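Local coordinates for ABC sugar transporter, periplasmic sugar binding protein (Legionella pneumophila subsp. pneumophila, PDB 3ROT), which probably binds a carbohydrate in the periplasm as the solute-binding component of an ABC sugar transporter, at residues Leu136-Gly141 and Thr196-Asp201. Numbering follows the deposited sequence.
Sequences LNPQPG and TSQALD
The amides of Gln139 and Gln198 cross at about a right angle, their planes 76° apart, and NE2 of Gln139 donates to OE1 of Gln198 over 2.9 Å. The donor lies in the plane of the accepting carbonyl, on a lone pair, but the acceptor stands somewhat out of the Gln139 amide plane and the N-H...O angle of 139° leaves the bond bent. From the opposite side of the C=O a second in-plane donor, Thr196 OG1, reaches the same oxygen at 3.1 Å, so two bonds fix the rotation of the Gln198 amide. Pro138, a compact, rigid filler, comes in from one face of that amide, beside OE1, with CG 3.5 Å from Thr196 OG1. Threonine suits the N-cap because its hydroxyl, at chi1 78°, can also accept from Gln198 N (3.0 Å). Ala199 has just a methyl, which lets the helix come close to the strand end, its CB 4.0 Å from Leu136 CB. Asn137 OD1 accepts from Gln139 N in an Asx turn that shapes the chain leaving the strand. The contact joins the end of strand 132-137 and its following loop to the N-cap and first turn of helix 197-208, beside helix 143-158. Asn45 and Ala44, from the loop after strand 35-39 of the other sheet, touch Gln139 and Gln198 respectively, consistent with a place at the interlobe cleft of a type I periplasmic binding protein.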
ATOM      1  N   LEU A 136     -16.412   1.922  -7.657  1.00 24.27           N
ATOM      2  CA  LEU A 136     -15.357   0.928  -7.512  1.00 22.75           C
ATOM      3  C   LEU A 136     -15.334   0.289  -6.121  1.00 24.27           C
ATOM      4  O   LEU A 136     -15.078   0.962  -5.127  1.00 23.44           O
ATOM      5  CB  LEU A 136     -14.003   1.572  -7.820  1.00 23.54           C
ATOM      6  CG  LEU A 136     -13.938   2.437  -9.092  1.00 22.85           C
ATOM      7  CD1 LEU A 136     -12.500   2.880  -9.315  1.00 19.68           C
ATOM      8  CD2 LEU A 136     -14.438   1.653 -10.305  1.00 23.13           C
ATOM      9  N   ASN A 137     -15.613  -1.012  -6.066  1.00 25.20           N
ATOM     10  CA  ASN A 137     -15.634  -1.746  -4.806  1.00 26.89           C
ATOM     11  C   ASN A 137     -14.384  -2.605  -4.705  1.00 27.43           C
ATOM     12  O   ASN A 137     -14.170  -3.512  -5.516  1.00 28.12           O
ATOM     13  CB  ASN A 137     -16.871  -2.648  -4.718  1.00 27.34           C
ATOM     14  CG  ASN A 137     -17.198  -3.055  -3.283  1.00 27.88           C
ATOM     15  OD1 ASN A 137     -16.301  -3.261  -2.463  1.00 27.09           O
ATOM     16  ND2 ASN A 137     -18.489  -3.178  -2.978  1.00 30.26           N
ATOM     17  N   PRO A 138     -13.524  -2.320  -3.719  1.00 28.93           N
ATOM     18  CA  PRO A 138     -12.319  -3.139  -3.610  1.00 29.20           C
ATOM     19  C   PRO A 138     -12.512  -4.356  -2.719  1.00 30.62           C
ATOM     20  O   PRO A 138     -11.631  -5.214  -2.645  1.00 30.01           O
ATOM     21  CB  PRO A 138     -11.295  -2.162  -3.045  1.00 28.33           C
ATOM     22  CG  PRO A 138     -12.122  -1.342  -2.124  1.00 29.51           C
ATOM     23  CD  PRO A 138     -13.391  -1.084  -2.926  1.00 28.65           C
ATOM     24  N   GLN A 139     -13.658  -4.430  -2.046  1.00 30.43           N
ATOM     25  CA  GLN A 139     -13.918  -5.550  -1.156  1.00 32.85           C
ATOM     26  C   GLN A 139     -15.347  -6.062  -1.105  1.00 32.74           C
ATOM     27  O   GLN A 139     -16.068  -5.797  -0.141  1.00 29.23           O
ATOM     28  CB  GLN A 139     -13.503  -5.211   0.276  1.00 35.08           C
ATOM     29  CG  GLN A 139     -12.033  -4.992   0.488  1.00 40.48           C
ATOM     30  CD  GLN A 139     -11.732  -4.609   1.923  1.00 43.25           C
ATOM     31  OE1 GLN A 139     -11.980  -5.382   2.851  1.00 45.41           O
ATOM     32  NE2 GLN A 139     -11.208  -3.405   2.116  1.00 43.00           N
ATOM     33  N   PRO A 140     -15.785  -6.789  -2.142  1.00 34.65           N
ATOM     34  CA  PRO A 140     -17.159  -7.293  -2.071  1.00 34.79           C
ATOM     35  C   PRO A 140     -17.206  -8.174  -0.813  1.00 33.48           C
ATOM     36  O   PRO A 140     -16.225  -8.840  -0.479  1.00 34.30           O
ATOM     37  CB  PRO A 140     -17.290  -8.096  -3.364  1.00 35.78           C
ATOM     38  CG  PRO A 140     -16.428  -7.321  -4.313  1.00 37.34           C
ATOM     39  CD  PRO A 140     -15.192  -7.051  -3.466  1.00 35.72           C
ATOM     40  N   GLY A 141     -18.320  -8.168  -0.100  1.00 32.30           N
ATOM     41  CA  GLY A 141     -18.388  -8.967   1.110  1.00 31.58           C
ATOM     42  C   GLY A 141     -18.301  -8.066   2.329  1.00 30.90           C
ATOM     43  O   GLY A 141     -18.846  -8.387   3.382  1.00 31.05           O
ATOM     44  N   THR A 196     -13.091   3.193  -1.056  1.00 22.25           N
ATOM     45  CA  THR A 196     -12.000   3.345  -0.078  1.00 23.26           C
ATOM     46  C   THR A 196     -10.763   3.818  -0.837  1.00 24.25           C
ATOM     47  O   THR A 196     -10.754   3.835  -2.073  1.00 23.28           O
ATOM     48  CB  THR A 196     -11.623   2.034   0.649  1.00 22.18           C
ATOM     49  OG1 THR A 196     -10.813   1.232  -0.212  1.00 23.61           O
ATOM     50  CG2 THR A 196     -12.862   1.247   1.057  1.00 24.48           C
ATOM     51  N   SER A 197      -9.716   4.187  -0.106  1.00 23.35           N
ATOM     52  CA  SER A 197      -8.493   4.652  -0.743  1.00 23.83           C
ATOM     53  C   SER A 197      -7.793   3.527  -1.514  1.00 23.39           C
ATOM     54  O   SER A 197      -6.958   3.790  -2.383  1.00 24.89           O
ATOM     55  CB  SER A 197      -7.551   5.255   0.302  1.00 26.26           C
ATOM     56  OG  SER A 197      -7.201   4.301   1.284  1.00 31.09           O
ATOM     57  N   GLN A 198      -8.132   2.276  -1.217  1.00 22.52           N
ATOM     58  CA  GLN A 198      -7.511   1.154  -1.931  1.00 25.31           C
ATOM     59  C   GLN A 198      -7.874   1.167  -3.417  1.00 24.29           C
ATOM     60  O   GLN A 198      -7.121   0.665  -4.258  1.00 23.89           O
ATOM     61  CB  GLN A 198      -7.946  -0.177  -1.336  1.00 28.50           C
ATOM     62  CG  GLN A 198      -7.580  -0.368   0.121  1.00 34.54           C
ATOM     63  CD  GLN A 198      -8.395  -1.483   0.742  1.00 36.93           C
ATOM     64  OE1 GLN A 198      -9.636  -1.440   0.742  1.00 35.62           O
ATOM     65  NE2 GLN A 198      -7.712  -2.489   1.265  1.00 38.80           N
ATOM     66  N   ALA A 199      -9.049   1.707  -3.731  1.00 22.75           N
ATOM     67  CA  ALA A 199      -9.478   1.808  -5.118  1.00 24.95           C
ATOM     68  C   ALA A 199      -8.861   3.077  -5.702  1.00 25.96           C
ATOM     69  O   ALA A 199      -8.403   3.094  -6.845  1.00 27.57           O
ATOM     70  CB  ALA A 199     -11.010   1.882  -5.208  1.00 22.73           C
ATOM     71  N   LEU A 200      -8.841   4.141  -4.905  1.00 26.10           N
ATOM     72  CA  LEU A 200      -8.298   5.415  -5.361  1.00 26.79           C
ATOM     73  C   LEU A 200      -6.803   5.446  -5.710  1.00 26.05           C
ATOM     74  O   LEU A 200      -6.440   6.006  -6.738  1.00 27.34           O
ATOM     75  CB  LEU A 200      -8.604   6.521  -4.343  1.00 25.94           C
ATOM     76  CG  LEU A 200      -8.203   7.931  -4.794  1.00 25.70           C
ATOM     77  CD1 LEU A 200      -8.938   8.298  -6.084  1.00 25.50           C
ATOM     78  CD2 LEU A 200      -8.541   8.937  -3.696  1.00 24.79           C
ATOM     79  N   ASP A 201      -5.933   4.861  -4.887  1.00 26.93           N
ATOM     80  CA  ASP A 201      -4.492   4.906  -5.189  1.00 29.98           C
ATOM     81  C   ASP A 201      -4.123   4.487  -6.613  1.00 27.89           C
ATOM     82  O   ASP A 201      -3.516   5.269  -7.360  1.00 29.24           O
ATOM     83  CB  ASP A 201      -3.678   4.048  -4.214  1.00 33.44           C
ATOM     84  CG  ASP A 201      -3.698   4.584  -2.808  1.00 39.60           C
ATOM     85  OD1 ASP A 201      -3.621   5.823  -2.632  1.00 41.82           O
ATOM     86  OD2 ASP A 201      -3.774   3.755  -1.874  1.00 46.67           O
TER